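Local coordinates for protein Pre-mRNA-splicing factor SAD1 (Saccharomyces cerevisiae, PDB 4MSX) that promotes assembly of newly made U4 snRNA into the U4/U6 snRNP and is required for pre-mRNA splicing, although its deubiquitinase-like domain is catalytically inactive, at residues P263-L268 / N380-N385. Residues are numbered along the deposited sequence; the frame is centred on the assembly and turned at random. Where two conformers were deposited one is given.
Sequences PIDPRL and NRFDRN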
# COMPACT_ATOMS: atom_id res chain seq x y z
N PRO A 263 -9.03 16.71 -6.40
CA PRO A 263 -8.67 16.00 -5.16
C PRO A 263 -8.17 14.56 -5.45
O PRO A 263 -8.24 14.09 -6.59
CB PRO A 263 -10.01 15.89 -4.39
CG PRO A 263 -11.05 15.83 -5.49
CD PRO A 263 -10.49 16.83 -6.57
N ILE A 264 -7.67 13.90 -4.42
CA ILE A 264 -7.32 12.48 -4.60
C ILE A 264 -7.81 11.74 -3.37
O ILE A 264 -8.00 12.38 -2.31
CB ILE A 264 -5.80 12.35 -4.82
CG1 ILE A 264 -5.46 10.90 -5.30
CG2 ILE A 264 -5.02 12.78 -3.55
CD1 ILE A 264 -3.97 10.85 -5.75
N ASP A 265 -8.11 10.44 -3.51
CA ASP A 265 -8.60 9.66 -2.37
C ASP A 265 -8.20 8.20 -2.67
O ASP A 265 -7.57 7.96 -3.70
CB ASP A 265 -10.15 9.83 -2.22
CG ASP A 265 -10.94 9.35 -3.45
OD1 ASP A 265 -10.58 8.33 -4.02
OD2 ASP A 265 -11.95 9.99 -3.86
N PRO A 266 -8.51 7.27 -1.77
CA PRO A 266 -7.99 5.90 -2.04
C PRO A 266 -8.48 5.28 -3.33
O PRO A 266 -7.75 4.51 -3.96
CB PRO A 266 -8.47 5.08 -0.83
CG PRO A 266 -8.42 6.13 0.33
CD PRO A 266 -8.95 7.44 -0.37
N ARG A 267 -9.71 5.61 -3.76
CA ARG A 267 -10.22 5.02 -4.96
C ARG A 267 -9.50 5.56 -6.22
O ARG A 267 -9.07 4.80 -7.10
CB ARG A 267 -11.72 5.32 -5.09
CG ARG A 267 -12.25 4.80 -6.43
CD ARG A 267 -13.78 5.10 -6.60
NE ARG A 267 -14.07 5.00 -8.01
CZ ARG A 267 -13.93 6.00 -8.87
NH1 ARG A 267 -13.62 7.22 -8.44
NH2 ARG A 267 -14.17 5.77 -10.15
N LEU A 268 -9.40 6.90 -6.31
CA LEU A 268 -8.75 7.51 -7.46
C LEU A 268 -7.28 7.04 -7.54
O LEU A 268 -6.75 6.79 -8.60
CB LEU A 268 -8.76 9.04 -7.32
CG LEU A 268 -10.19 9.61 -7.50
CD1 LEU A 268 -10.25 11.14 -7.16
CD2 LEU A 268 -10.65 9.33 -8.94
N ASN A 380 -20.24 4.95 -2.81
CA ASN A 380 -20.11 6.27 -3.43
C ASN A 380 -20.51 7.36 -2.43
O ASN A 380 -21.63 7.86 -2.48
CB ASN A 380 -20.98 6.35 -4.67
CG ASN A 380 -20.70 7.61 -5.47
OD1 ASN A 380 -19.71 8.31 -5.22
ND2 ASN A 380 -21.57 7.91 -6.43
N ARG A 381 -19.61 7.72 -1.54
CA ARG A 381 -19.88 8.73 -0.50
C ARG A 381 -19.94 10.18 -1.01
O ARG A 381 -20.72 11.00 -0.49
CB ARG A 381 -18.75 8.68 0.53
CG ARG A 381 -18.58 7.28 1.20
CD ARG A 381 -19.70 7.02 2.23
NE ARG A 381 -19.62 5.67 2.81
CZ ARG A 381 -20.52 5.18 3.66
NH1 ARG A 381 -21.62 5.90 3.99
NH2 ARG A 381 -20.36 3.97 4.15
N PHE A 382 -19.07 10.50 -1.97
CA PHE A 382 -18.82 11.91 -2.32
C PHE A 382 -19.46 12.40 -3.58
O PHE A 382 -19.24 11.86 -4.66
CB PHE A 382 -17.32 12.12 -2.55
CG PHE A 382 -16.51 11.90 -1.33
CD1 PHE A 382 -16.83 12.54 -0.15
CD2 PHE A 382 -15.42 11.03 -1.35
CE1 PHE A 382 -16.10 12.34 1.01
CE2 PHE A 382 -14.67 10.82 -0.20
CZ PHE A 382 -15.02 11.46 0.99
N ASP A 383 -20.15 13.51 -3.46
CA ASP A 383 -20.60 14.21 -4.65
C ASP A 383 -19.60 15.38 -4.85
O ASP A 383 -19.76 16.45 -4.27
CB ASP A 383 -22.08 14.63 -4.48
CG ASP A 383 -22.58 15.56 -5.59
OD1 ASP A 383 -21.93 15.67 -6.66
OD2 ASP A 383 -23.65 16.15 -5.38
N ARG A 384 -18.54 15.12 -5.64
CA ARG A 384 -17.44 16.09 -5.80
C ARG A 384 -17.83 17.31 -6.61
O ARG A 384 -17.18 18.36 -6.50
CB ARG A 384 -16.23 15.45 -6.49
CG ARG A 384 -15.74 14.23 -5.81
CD ARG A 384 -14.96 14.52 -4.56
NE ARG A 384 -13.82 13.62 -4.49
CZ ARG A 384 -12.98 13.52 -3.46
NH1 ARG A 384 -13.15 14.29 -2.38
NH2 ARG A 384 -11.95 12.67 -3.53
N ASN A 385 -18.88 17.18 -7.43
CA ASN A 385 -19.43 18.32 -8.16
C ASN A 385 -20.63 18.97 -7.46
O ASN A 385 -21.64 19.23 -8.08
CB ASN A 385 -19.82 17.92 -9.58
CG ASN A 385 -18.62 17.64 -10.44
OD1 ASN A 385 -17.59 18.34 -10.37
ND2 ASN A 385 -18.73 16.59 -11.23
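A salt bridge between Asp265 and Arg384 spans the surface of the ubiquitin-specific-protease domain, joining the start of helix 266-280 to the loop that follows strand 374-379. The evidence is Asp265 OD2 lying 2.7 Å from Arg384 NH2, with the carboxylate and guanidinium planes only 14° apart. Side chains do the bridging, since the closest CA atoms, those of Pro263 and Arg384, are still 8.8 Å apart. Arg384 has two conformers, and the bridge described holds for one of them, so its permanence is doubtful. In that conformer its chain bends at chi2 and chi3, and the guanidinium lies between two hydrophobic groups. Over one face sits the ring of Pro263, with Pro263 CG 3.6 Å from Arg384 CZ; against the opposite face lies Phe382 CD2, 4.0 Å from the plane of the Arg384 guanidinium. At the edge of the group, Leu268 CD1 approaches Arg384 NH2 to 4.3 Å.

Asp265 also occupies the N-cap position of helix 266-280. A chi1 of 61° sets its CG between the backbone N and the carbonyl carbon, turning OD1 back over the first helical turn. Leu268 N donates to Asp265 OD1 at 2.9 Å with a nearly straight angle of 170°, whereas the bond from Arg267 N is weak. One carboxylate thus divides its work: OD1 caps the helix and OD2 meets the arginine. With an alanine here, Arg384 would probably lose this counter-charge and Leu268 N its capping acceptor. Trp440 of strand 438-446 touches both Asp265 and Phe382, and the Phe382 ring meets that of His419, on strand 409-421, edge-to-face.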